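PDB 4GNX: putative uncharacterized protein from Ustilago maydis, which is a subunit of replication protein A that binds single-stranded DNA through an OB fold and probably helps protect exposed strands during DNA replication. Local coordinates for residues F41-V55 with S58-L72. Sequence-based numbering, arbitrary orientation.
Sequences FVAVVRNISRNATNV and SVEDGTGQIEVRQWL. With nucleotides of chain G.
R46 and E60 meet across the hairpin of strands 38-50 and 54-60 with their guanidinium and carboxylate planes only 8° apart. R46 approaches side-on and directs both NE and NH2 to the same oxygen; NE lies 2.9 Å from E60 OE1, and the tighter NE bond comes nearly along the C–O axis. V44 CG1 lies over one face of the guanidinium: the N-H groups point out of the edge toward the carboxylate, while the flat face, which makes no hydrogen bonds, can take the methyl of V44. The other oxygen, E60 OE2, accepts from G62 N and pairs with R22 of a neighbouring subunit, so the glutamate links hairpin, turn and subunit interface.

Between these strands the pairing is antiparallel, and R46 and N47 both face S58 in a classic beta bulge. On the buried side, V59 CG1 sits at the edge of the F41 ring, 3.6 Å from F41 CE1, and packs against A43 CB at 3.5 Å; the single methyl of A43 lets the branched valine come close to the strand.

In the next hairpin, strands 54-60 and 65-71, V55 and Q70 exchange two backbone bonds, while N54 and W71 point the same way. A CH-pi contact puts N54 CB 4.0 Å from the centroid of the W71 six-membered ring. With CG set between its backbone N and carbonyl carbon (chi1 61°), N54 reaches back to T53 OG1 through ND2. The phosphate oxygen OP1 of DT23 of chain G lies over the opposite indole face, offset toward the rim, and DT24 meets the ring edge; the flat indole thus gives the DNA backbone a broad van der Waals surface, with none of these bases stacked on it.

The three-stranded meander formed by 38-50, 54-60 and 65-71 belongs to the OB-fold barrel, where 38-50 also pairs with 90-100 and 65-71 with 103-108, while helix 117-135 packs on F41 and V42.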
ATOM      1  N   PHE B  41       8.602  13.263   8.923  1.00 23.42           N
ATOM      2  CA  PHE B  41       7.523  14.110   8.432  1.00 23.49           C
ATOM      3  C   PHE B  41       7.989  15.092   7.359  1.00 24.87           C
ATOM      4  O   PHE B  41       9.198  15.286   7.136  1.00 26.92           O
ATOM      5  CB  PHE B  41       6.839  14.852   9.593  1.00 22.52           C
ATOM      6  CG  PHE B  41       7.704  15.868  10.260  1.00 22.89           C
ATOM      7  CD1 PHE B  41       7.703  17.191   9.827  1.00 22.70           C
ATOM      8  CD2 PHE B  41       8.498  15.517  11.339  1.00 23.90           C
ATOM      9  CE1 PHE B  41       8.491  18.143  10.443  1.00 23.36           C
ATOM     10  CE2 PHE B  41       9.299  16.476  11.961  1.00 25.29           C
ATOM     11  CZ  PHE B  41       9.297  17.789  11.508  1.00 24.57           C
ATOM     12  N   VAL B  42       7.019  15.710   6.699  1.00 24.40           N
ATOM     13  CA  VAL B  42       7.293  16.612   5.589  1.00 24.80           C
ATOM     14  C   VAL B  42       6.708  17.953   5.967  1.00 25.98           C
ATOM     15  O   VAL B  42       5.643  18.020   6.559  1.00 27.57           O
ATOM     16  CB  VAL B  42       6.647  16.095   4.306  1.00 24.20           C
ATOM     17  CG1 VAL B  42       6.765  17.124   3.200  1.00 25.91           C
ATOM     18  CG2 VAL B  42       7.287  14.778   3.880  1.00 23.93           C
ATOM     19  N   ALA B  43       7.414  19.029   5.658  1.00 27.28           N
ATOM     20  CA  ALA B  43       7.042  20.347   6.162  1.00 26.64           C
ATOM     21  C   ALA B  43       7.745  21.411   5.346  1.00 28.77           C
ATOM     22  O   ALA B  43       8.635  21.092   4.540  1.00 29.25           O
ATOM     23  CB  ALA B  43       7.431  20.483   7.618  1.00 25.18           C
ATOM     24  N   VAL B  44       7.347  22.666   5.578  1.00 29.39           N
ATOM     25  CA  VAL B  44       7.930  23.812   4.897  1.00 30.28           C
ATOM     26  C   VAL B  44       8.790  24.636   5.851  1.00 31.80           C
ATOM     27  O   VAL B  44       8.363  24.980   6.967  1.00 33.13           O
ATOM     28  CB  VAL B  44       6.852  24.697   4.270  1.00 31.38           C
ATOM     29  CG1 VAL B  44       7.476  25.850   3.486  1.00 33.47           C
ATOM     30  CG2 VAL B  44       6.002  23.862   3.342  1.00 30.94           C
ATOM     31  N   VAL B  45      10.012  24.924   5.408  1.00 31.63           N
ATOM     32  CA  VAL B  45      10.941  25.712   6.159  1.00 32.24           C
ATOM     33  C   VAL B  45      10.441  27.138   6.097  1.00 34.49           C
ATOM     34  O   VAL B  45      10.157  27.664   5.016  1.00 35.71           O
ATOM     35  CB  VAL B  45      12.326  25.651   5.513  1.00 33.45           C
ATOM     36  CG1 VAL B  45      13.369  26.318   6.409  1.00 35.92           C
ATOM     37  CG2 VAL B  45      12.698  24.218   5.203  1.00 31.62           C
ATOM     38  N   ARG B  46      10.349  27.767   7.253  1.00 35.31           N
ATOM     39  CA  ARG B  46       9.873  29.130   7.336  1.00 38.08           C
ATOM     40  C   ARG B  46      10.919  30.103   7.861  1.00 42.37           C
ATOM     41  O   ARG B  46      10.868  31.294   7.548  1.00 45.25           O
ATOM     42  CB  ARG B  46       8.641  29.194   8.217  1.00 36.89           C
ATOM     43  CG  ARG B  46       7.423  28.603   7.564  1.00 34.89           C
ATOM     44  CD  ARG B  46       6.990  29.330   6.300  1.00 36.05           C
ATOM     45  NE  ARG B  46       5.759  28.734   5.789  1.00 34.79           N
ATOM     46  CZ  ARG B  46       5.313  28.853   4.547  1.00 35.83           C
ATOM     47  NH1 ARG B  46       5.993  29.563   3.643  1.00 37.84           N
ATOM     48  NH2 ARG B  46       4.175  28.254   4.213  1.00 34.82           N
ATOM     49  N   ASN B  47      11.835  29.594   8.687  1.00 43.32           N
ATOM     50  CA  ASN B  47      13.004  30.352   9.151  1.00 47.00           C
ATOM     51  C   ASN B  47      14.265  29.469   9.354  1.00 46.77           C
ATOM     52  O   ASN B  47      14.156  28.260   9.625  1.00 44.63           O
ATOM     53  CB  ASN B  47      12.665  31.145  10.411  1.00 49.86           C
ATOM     54  CG  ASN B  47      13.860  31.892  10.970  1.00 54.29           C
ATOM     55  OD1 ASN B  47      14.357  31.561  12.051  1.00 55.82           O
ATOM     56  ND2 ASN B  47      14.345  32.887  10.226  1.00 56.66           N
ATOM     57  N   ILE B  48      15.442  30.070   9.184  1.00 48.53           N
ATOM     58  CA  ILE B  48      16.697  29.356   9.334  1.00 48.82           C
ATOM     59  C   ILE B  48      17.659  30.179  10.171  1.00 52.69           C
ATOM     60  O   ILE B  48      18.092  31.252   9.771  1.00 55.23           O
ATOM     61  CB  ILE B  48      17.368  29.029   7.978  1.00 49.02           C
ATOM     62  CG1 ILE B  48      16.424  28.274   7.047  1.00 45.82           C
ATOM     63  CG2 ILE B  48      18.626  28.208   8.201  1.00 50.41           C
ATOM     64  CD1 ILE B  48      16.933  28.133   5.626  1.00 46.08           C
ATOM     65  N   SER B  49      17.993  29.660  11.340  1.00 53.90           N
ATOM     66  CA  SER B  49      18.924  30.320  12.231  1.00 58.88           C
ATOM     67  C   SER B  49      20.179  29.462  12.334  1.00 60.51           C
ATOM     68  O   SER B  49      20.096  28.274  12.638  1.00 58.71           O
ATOM     69  CB  SER B  49      18.277  30.521  13.601  1.00 59.72           C
ATOM     70  OG  SER B  49      19.089  31.326  14.434  1.00 65.31           O
ATOM     71  N   ARG B  50      21.338  30.058  12.071  1.00 64.74           N
ATOM     72  CA  ARG B  50      22.580  29.297  12.036  1.00 67.26           C
ATOM     73  C   ARG B  50      23.465  29.594  13.230  1.00 72.45           C
ATOM     74  O   ARG B  50      23.763  30.750  13.520  1.00 76.14           O
ATOM     75  CB  ARG B  50      23.341  29.599  10.757  1.00 68.94           C
ATOM     76  CG  ARG B  50      24.312  28.511  10.321  1.00 69.78           C
ATOM     77  CD  ARG B  50      24.665  28.700   8.852  1.00 70.69           C
ATOM     78  NE  ARG B  50      23.462  29.020   8.078  1.00 67.33           N
ATOM     79  CZ  ARG B  50      22.885  28.211   7.195  1.00 64.33           C
ATOM     80  NH1 ARG B  50      23.419  27.021   6.933  1.00 64.12           N
ATOM     81  NH2 ARG B  50      21.779  28.601   6.557  1.00 61.61           N
ATOM     82  N   ASN B  51      23.893  28.538  13.911  1.00 73.58           N
ATOM     83  CA  ASN B  51      24.783  28.654  15.068  1.00 79.37           C
ATOM     84  C   ASN B  51      26.149  28.049  14.787  1.00 82.60           C
ATOM     85  O   ASN B  51      26.383  27.502  13.708  1.00 81.60           O
ATOM     86  CB  ASN B  51      24.152  27.959  16.274  1.00 79.10           C
ATOM     87  CG  ASN B  51      22.777  28.510  16.607  1.00 77.55           C
ATOM     88  OD1 ASN B  51      22.660  29.487  17.363  1.00 81.53           O
ATOM     89  ND2 ASN B  51      21.730  27.891  16.051  1.00 71.41           N
ATOM     90  N   ALA B  52      27.053  28.147  15.755  1.00 87.44           N
ATOM     91  CA  ALA B  52      28.327  27.442  15.665  1.00 91.88           C
ATOM     92  C   ALA B  52      28.100  25.933  15.742  1.00 90.10           C
ATOM     93  O   ALA B  52      28.701  25.164  14.991  1.00 91.88           O
ATOM     94  CB  ALA B  52      29.280  27.900  16.755  1.00 97.75           C
ATOM     95  N   THR B  53      27.201  25.519  16.629  1.00 87.13           N
ATOM     96  CA  THR B  53      26.993  24.101  16.902  1.00 84.35           C
ATOM     97  C   THR B  53      25.937  23.444  16.022  1.00 77.40           C
ATOM     98  O   THR B  53      26.067  22.268  15.681  1.00 76.29           O
ATOM     99  CB  THR B  53      26.604  23.870  18.369  1.00 85.63           C
ATOM    100  OG1 THR B  53      25.413  24.615  18.668  1.00 83.56           O
ATOM    101  CG2 THR B  53      27.736  24.292  19.296  1.00 91.11           C
ATOM    102  N   ASN B  54      24.901  24.200  15.656  1.00 73.34           N
ATOM    103  CA  ASN B  54      23.723  23.642  14.970  1.00 66.71           C
ATOM    104  C   ASN B  54      23.078  24.594  13.976  1.00 63.72           C
ATOM    105  O   ASN B  54      23.346  25.790  13.992  1.00 66.38           O
ATOM    106  CB  ASN B  54      22.668  23.230  15.996  1.00 64.56           C
ATOM    107  CG  ASN B  54      22.177  24.401  16.838  1.00 66.50           C
ATOM    108  OD1 ASN B  54      21.150  25.005  16.530  1.00 64.07           O
ATOM    109  ND2 ASN B  54      22.918  24.733  17.905  1.00 71.13           N
ATOM    110  N   VAL B  55      22.232  24.050  13.105  1.00 58.85           N
ATOM    111  CA  VAL B  55      21.336  24.847  12.273  1.00 55.59           C
ATOM    112  C   VAL B  55      19.909  24.627  12.749  1.00 51.86           C
ATOM    113  O   VAL B  55      19.415  23.477  12.774  1.00 49.47           O
ATOM    114  CB  VAL B  55      21.395  24.449  10.781  1.00 54.13           C
ATOM    115  CG1 VAL B  55      20.392  25.273   9.974  1.00 51.68           C
ATOM    116  CG2 VAL B  55      22.790  24.627  10.217  1.00 58.18           C
ATOM    117  N   SER B  58      12.754  26.665  11.426  1.00 42.29           N
ATOM    118  CA  SER B  58      11.388  26.725  11.897  1.00 40.35           C
ATOM    119  C   SER B  58      10.586  26.067  10.828  1.00 37.65           C
ATOM    120  O   SER B  58      10.722  26.369   9.655  1.00 39.62           O
ATOM    121  CB  SER B  58      10.909  28.140  12.089  1.00 42.98           C
ATOM    122  OG  SER B  58       9.543  28.110  12.438  1.00 42.32           O
ATOM    123  N   VAL B  59       9.747  25.145  11.225  1.00 34.74           N
ATOM    124  CA  VAL B  59       9.160  24.260  10.268  1.00 31.30           C
ATOM    125  C   VAL B  59       7.666  24.074  10.552  1.00 30.97           C
ATOM    126  O   VAL B  59       7.220  23.996  11.705  1.00 29.96           O
ATOM    127  CB  VAL B  59       9.969  22.952  10.265  1.00 29.20           C
ATOM    128  CG1 VAL B  59       9.094  21.715  10.468  1.00 26.04           C
ATOM    129  CG2 VAL B  59      10.867  22.891   9.037  1.00 29.38           C
ATOM    130  N   GLU B  60       6.902  24.010   9.469  1.00 31.58           N
ATOM    131  CA  GLU B  60       5.454  24.096   9.536  1.00 32.22           C
ATOM    132  C   GLU B  60       4.815  23.283   8.385  1.00 30.62           C
ATOM    133  O   GLU B  60       5.266  23.388   7.229  1.00 31.19           O
ATOM    134  CB  GLU B  60       5.066  25.588   9.510  1.00 34.62           C
ATOM    135  CG  GLU B  60       3.604  25.870   9.249  1.00 36.29           C
ATOM    136  CD  GLU B  60       3.304  26.000   7.768  1.00 37.13           C
ATOM    137  OE1 GLU B  60       4.045  26.761   7.088  1.00 39.66           O
ATOM    138  OE2 GLU B  60       2.335  25.358   7.284  1.00 35.08           O
ATOM    139  N   ASP B  61       3.801  22.469   8.717  1.00 29.16           N
ATOM    140  CA  ASP B  61       3.112  21.564   7.778  1.00 28.20           C
ATOM    141  C   ASP B  61       1.588  21.738   7.780  1.00 29.65           C
ATOM    142  O   ASP B  61       0.847  20.772   7.604  1.00 28.92           O
ATOM    143  CB  ASP B  61       3.412  20.117   8.151  1.00 28.28           C
ATOM    144  CG  ASP B  61       2.725  19.680   9.469  1.00 31.87           C
ATOM    145  OD1 ASP B  61       2.093  20.542  10.142  1.00 35.25           O
ATOM    146  OD2 ASP B  61       2.809  18.475   9.846  1.00 31.80           O
ATOM    147  N   GLY B  62       1.105  22.951   8.033  1.00 31.49           N
ATOM    148  CA  GLY B  62      -0.318  23.211   8.020  1.00 32.62           C
ATOM    149  C   GLY B  62      -1.061  22.661   9.221  1.00 33.99           C
ATOM    150  O   GLY B  62      -2.269  22.909   9.372  1.00 36.25           O
ATOM    151  N   THR B  63      -0.367  21.910  10.077  1.00 32.02           N
ATOM    152  CA  THR B  63      -1.036  21.350  11.243  1.00 33.16           C
ATOM    153  C   THR B  63      -0.501  21.903  12.567  1.00 33.87           C
ATOM    154  O   THR B  63      -1.162  21.811  13.611  1.00 34.61           O
ATOM    155  CB  THR B  63      -1.008  19.806  11.249  1.00 33.10           C
ATOM    156  OG1 THR B  63       0.204  19.325  11.868  1.00 34.63           O
ATOM    157  CG2 THR B  63      -1.148  19.257   9.845  1.00 31.37           C
ATOM    158  N   GLY B  64       0.704  22.462  12.507  1.00 33.56           N
ATOM    159  CA  GLY B  64       1.356  23.113  13.652  1.00 35.05           C
ATOM    160  C   GLY B  64       2.768  23.473  13.227  1.00 34.75           C
ATOM    161  O   GLY B  64       3.151  23.188  12.091  1.00 34.36           O
ATOM    162  N   GLN B  65       3.538  24.085  14.127  1.00 35.92           N
ATOM    163  CA  GLN B  65       4.898  24.526  13.850  1.00 35.96           C
ATOM    164  C   GLN B  65       5.876  23.945  14.877  1.00 36.00           C
ATOM    165  O   GLN B  65       5.548  23.818  16.043  1.00 38.73           O
ATOM    166  CB  GLN B  65       4.920  26.054  13.849  1.00 40.04           C
ATOM    167  CG  GLN B  65       6.285  26.720  13.716  1.00 42.88           C
ATOM    168  CD  GLN B  65       7.064  26.729  15.023  1.00 46.22           C
ATOM    169  OE1 GLN B  65       8.294  26.782  15.017  1.00 47.93           O
ATOM    170  NE2 GLN B  65       6.351  26.664  16.153  1.00 47.65           N
ATOM    171  N   ILE B  66       7.076  23.582  14.453  1.00 34.57           N
ATOM    172  CA  ILE B  66       8.059  23.081  15.396  1.00 35.83           C
ATOM    173  C   ILE B  66       9.462  23.413  14.927  1.00 37.45           C
ATOM    174  O   ILE B  66       9.658  23.684  13.741  1.00 35.42           O
ATOM    175  CB  ILE B  66       7.904  21.571  15.666  1.00 33.49           C
ATOM    176  CG1 ILE B  66       8.696  21.187  16.907  1.00 35.37           C
ATOM    177  CG2 ILE B  66       8.326  20.757  14.446  1.00 31.11           C
ATOM    178  CD1 ILE B  66       8.318  19.839  17.463  1.00 35.05           C
ATOM    179  N   GLU B  67      10.406  23.444  15.876  1.00 42.10           N
ATOM    180  CA  GLU B  67      11.814  23.632  15.578  1.00 46.01           C
ATOM    181  C   GLU B  67      12.453  22.301  15.320  1.00 44.08           C
ATOM    182  O   GLU B  67      12.234  21.350  16.061  1.00 43.82           O
ATOM    183  CB  GLU B  67      12.559  24.274  16.734  1.00 54.08           C
ATOM    184  CG  GLU B  67      12.904  25.725  16.510  1.00 61.88           C
ATOM    185  CD  GLU B  67      11.842  26.651  17.073  1.00 69.47           C
ATOM    186  OE1 GLU B  67      11.860  26.900  18.312  1.00 75.23           O
ATOM    187  OE2 GLU B  67      10.996  27.134  16.276  1.00 69.32           O
ATOM    188  N   VAL B  68      13.239  22.240  14.257  1.00 43.52           N
ATOM    189  CA  VAL B  68      14.142  21.117  14.055  1.00 44.68           C
ATOM    190  C   VAL B  68      15.588  21.600  13.938  1.00 48.17           C
ATOM    191  O   VAL B  68      15.917  22.411  13.071  1.00 47.84           O
ATOM    192  CB  VAL B  68      13.693  20.175  12.903  1.00 41.83           C
ATOM    193  CG1 VAL B  68      12.645  20.833  12.006  1.00 38.65           C
ATOM    194  CG2 VAL B  68      14.890  19.626  12.129  1.00 41.70           C
ATOM    195  N   ARG B  69      16.435  21.150  14.854  1.00 53.34           N
ATOM    196  CA  ARG B  69      17.824  21.521  14.771  1.00 59.71           C
ATOM    197  C   ARG B  69      18.657  20.328  14.382  1.00 60.37           C
ATOM    198  O   ARG B  69      18.471  19.223  14.912  1.00 57.63           O
ATOM    199  CB  ARG B  69      18.320  22.190  16.042  1.00 67.63           C
ATOM    200  CG  ARG B  69      17.971  21.491  17.331  1.00 73.24           C
ATOM    201  CD  ARG B  69      18.483  22.309  18.514  1.00 84.63           C
ATOM    202  NE  ARG B  69      17.914  23.660  18.554  1.00 89.86           N
ATOM    203  CZ  ARG B  69      16.674  23.945  18.948  1.00 92.49           C
ATOM    204  NH1 ARG B  69      15.852  22.979  19.341  1.00 91.35           N
ATOM    205  NH2 ARG B  69      16.251  25.203  18.942  1.00 95.74           N
ATOM    206  N   GLN B  70      19.535  20.561  13.408  1.00 62.77           N
ATOM    207  CA  GLN B  70      20.433  19.532  12.930  1.00 66.75           C
ATOM    208  C   GLN B  70      21.851  19.959  13.205  1.00 72.93           C
ATOM    209  O   GLN B  70      22.167  21.148  13.191  1.00 75.72           O
ATOM    210  CB  GLN B  70      20.192  19.194  11.453  1.00 65.90           C
ATOM    211  CG  GLN B  70      20.833  20.111  10.434  1.00 68.56           C
ATOM    212  CD  GLN B  70      20.704  19.576   9.019  1.00 70.12           C
ATOM    213  OE1 GLN B  70      20.751  20.344   8.044  1.00 72.02           O
ATOM    214  NE2 GLN B  70      20.538  18.252   8.894  1.00 68.92           N
ATOM    215  N   TRP B  71      22.705  18.979  13.458  1.00 78.68           N
ATOM    216  CA  TRP B  71      24.002  19.243  14.066  1.00 86.44           C
ATOM    217  C   TRP B  71      25.129  19.238  13.083  1.00 89.28           C
ATOM    218  O   TRP B  71      25.145  18.459  12.134  1.00 88.83           O
ATOM    219  CB  TRP B  71      24.220  18.298  15.246  1.00 91.55           C
ATOM    220  CG  TRP B  71      23.097  18.459  16.251  1.00 93.65           C
ATOM    221  CD1 TRP B  71      21.841  17.830  16.251  1.00 89.74           C
ATOM    222  CD2 TRP B  71      23.060  19.372  17.398  1.00 98.14           C
ATOM    223  NE1 TRP B  71      21.071  18.263  17.304  1.00 88.44           N
ATOM    224  CE2 TRP B  71      21.739  19.187  18.031  1.00 95.33           C
ATOM    225  CE3 TRP B  71      23.957  20.283  17.953  1.00105.40           C
ATOM    226  CZ2 TRP B  71      21.367  19.892  19.163  1.00100.12           C
ATOM    227  CZ3 TRP B  71      23.566  20.991  19.094  1.00109.53           C
ATOM    228  CH2 TRP B  71      22.305  20.796  19.686  1.00108.13           C
ATOM    229  N   LEU B  72      26.062  20.156  13.292  1.00 92.84           N
ATOM    230  CA  LEU B  72      27.199  20.312  12.412  1.00 96.78           C
ATOM    231  C   LEU B  72      28.382  19.656  13.075  1.00106.42           C
ATOM    232  O   LEU B  72      28.475  19.654  14.305  1.00109.24           O
ATOM    233  CB  LEU B  72      27.488  21.790  12.209  1.00 95.48           C
ATOM    234  CG  LEU B  72      26.267  22.648  11.904  1.00 88.91           C
ATOM    235  CD1 LEU B  72      26.559  24.110  12.211  1.00 90.53           C
ATOM    236  CD2 LEU B  72      25.825  22.439  10.463  1.00 85.41           C
TER
ATOM    237  P    DT G  23      26.693  17.375  19.916  1.00186.34           P
ATOM    238  OP1  DT G  23      25.523  17.509  19.005  1.00172.42           O
ATOM    239  OP2  DT G  23      28.067  17.525  19.368  1.00186.08           O
ATOM    240  O5'  DT G  23      26.526  18.440  21.089  1.00179.56           O
ATOM    241  C5'  DT G  23      25.441  19.391  21.098  1.00163.17           C
ATOM    242  C4'  DT G  23      24.888  19.547  22.495  1.00167.05           C
ATOM    243  O4'  DT G  23      24.173  18.347  22.857  1.00167.17           O
ATOM    244  C3'  DT G  23      25.948  19.753  23.575  1.00172.32           C
ATOM    245  O3'  DT G  23      26.065  21.154  23.861  1.00174.68           O
ATOM    246  C2'  DT G  23      25.398  19.010  24.782  1.00169.44           C
ATOM    247  C1'  DT G  23      24.395  18.005  24.219  1.00165.01           C
ATOM    248  N1   DT G  23      24.825  16.592  24.265  1.00160.74           N
ATOM    249  C2   DT G  23      23.943  15.622  23.841  1.00160.02           C
ATOM    250  O2   DT G  23      22.818  15.873  23.439  1.00161.55           O
ATOM    251  N3   DT G  23      24.427  14.339  23.908  1.00157.59           N
ATOM    252  C4   DT G  23      25.676  13.939  24.346  1.00154.79           C
ATOM    253  O4   DT G  23      25.970  12.746  24.351  1.00153.86           O
ATOM    254  C5   DT G  23      26.550  15.008  24.774  1.00152.57           C
ATOM    255  C7   DT G  23      27.924  14.673  25.264  1.00149.54           C
ATOM    256  C6   DT G  23      26.088  16.263  24.712  1.00155.50           C
ATOM    257  P    DT G  24      27.338  22.028  23.417  1.00168.77           P
ATOM    258  OP1  DT G  24      27.606  21.765  21.979  1.00166.84           O
ATOM    259  OP2  DT G  24      28.410  21.788  24.418  1.00170.81           O
ATOM    260  O5'  DT G  24      26.890  23.554  23.534  1.00160.28           O
ATOM    261  C5'  DT G  24      25.731  23.951  24.294  1.00152.20           C
ATOM    262  C4'  DT G  24      24.565  24.212  23.370  1.00151.06           C
ATOM    263  O4'  DT G  24      24.107  22.962  22.804  1.00150.18           O
ATOM    264  C3'  DT G  24      23.337  24.818  24.048  1.00151.78           C
ATOM    265  O3'  DT G  24      23.398  26.249  24.128  1.00157.43           O
ATOM    266  C2'  DT G  24      22.195  24.306  23.189  1.00148.75           C
ATOM    267  C1'  DT G  24      22.681  22.925  22.770  1.00149.53           C
ATOM    268  N1   DT G  24      22.224  21.818  23.641  1.00155.70           N
ATOM    269  C2   DT G  24      21.204  21.016  23.178  1.00154.08           C
ATOM    270  O2   DT G  24      20.669  21.179  22.094  1.00151.68           O
ATOM    271  N3   DT G  24      20.830  20.012  24.039  1.00151.68           N
ATOM    272  C4   DT G  24      21.359  19.739  25.287  1.00148.77           C
ATOM    273  O4   DT G  24      20.919  18.800  25.947  1.00141.61           O
ATOM    274  C5   DT G  24      22.420  20.624  25.713  1.00153.38           C
ATOM    275  C7   DT G  24      23.054  20.406  27.050  1.00144.20           C
ATOM    276  C6   DT G  24      22.795  21.605  24.880  1.00159.67           C
ATOM    277  P    DT G  25      23.222  27.289  22.914  1.00162.16           P
ATOM    278  OP1  DT G  25      24.026  26.800  21.763  1.00169.22           O
ATOM    279  OP2  DT G  25      23.481  28.645  23.464  1.00162.76           O
ATOM    280  O5'  DT G  25      21.696  27.224  22.459  1.00150.11           O
ATOM    281  C5'  DT G  25      20.677  28.045  23.064  1.00133.16           C
ATOM    282  C4'  DT G  25      19.332  27.398  22.842  1.00122.71           C
ATOM    283  O4'  DT G  25      19.456  25.981  23.078  1.00114.73           O
ATOM    284  C3'  DT G  25      18.218  27.862  23.779  1.00118.65           C
ATOM    285  O3'  DT G  25      17.452  28.912  23.174  1.00111.99           O
ATOM    286  C2'  DT G  25      17.358  26.618  23.963  1.00115.72           C
ATOM    287  C1'  DT G  25      18.170  25.466  23.359  1.00115.29           C
ATOM    288  N1   DT G  25      18.330  24.268  24.220  1.00112.88           N
ATOM    289  C2   DT G  25      18.371  23.032  23.610  1.00111.74           C
ATOM    290  O2   DT G  25      18.298  22.881  22.400  1.00108.60           O
ATOM    291  N3   DT G  25      18.502  21.972  24.476  1.00107.65           N
ATOM    292  C4   DT G  25      18.592  22.024  25.855  1.00100.00           C
ATOM    293  O4   DT G  25      18.701  20.985  26.502  1.00 93.33           O
ATOM    294  C5   DT G  25      18.537  23.350  26.427  1.00103.52           C
ATOM    295  C7   DT G  25      18.632  23.502  27.911  1.00 97.73           C
ATOM    296  C6   DT G  25      18.412  24.391  25.591  1.00107.92           C
TER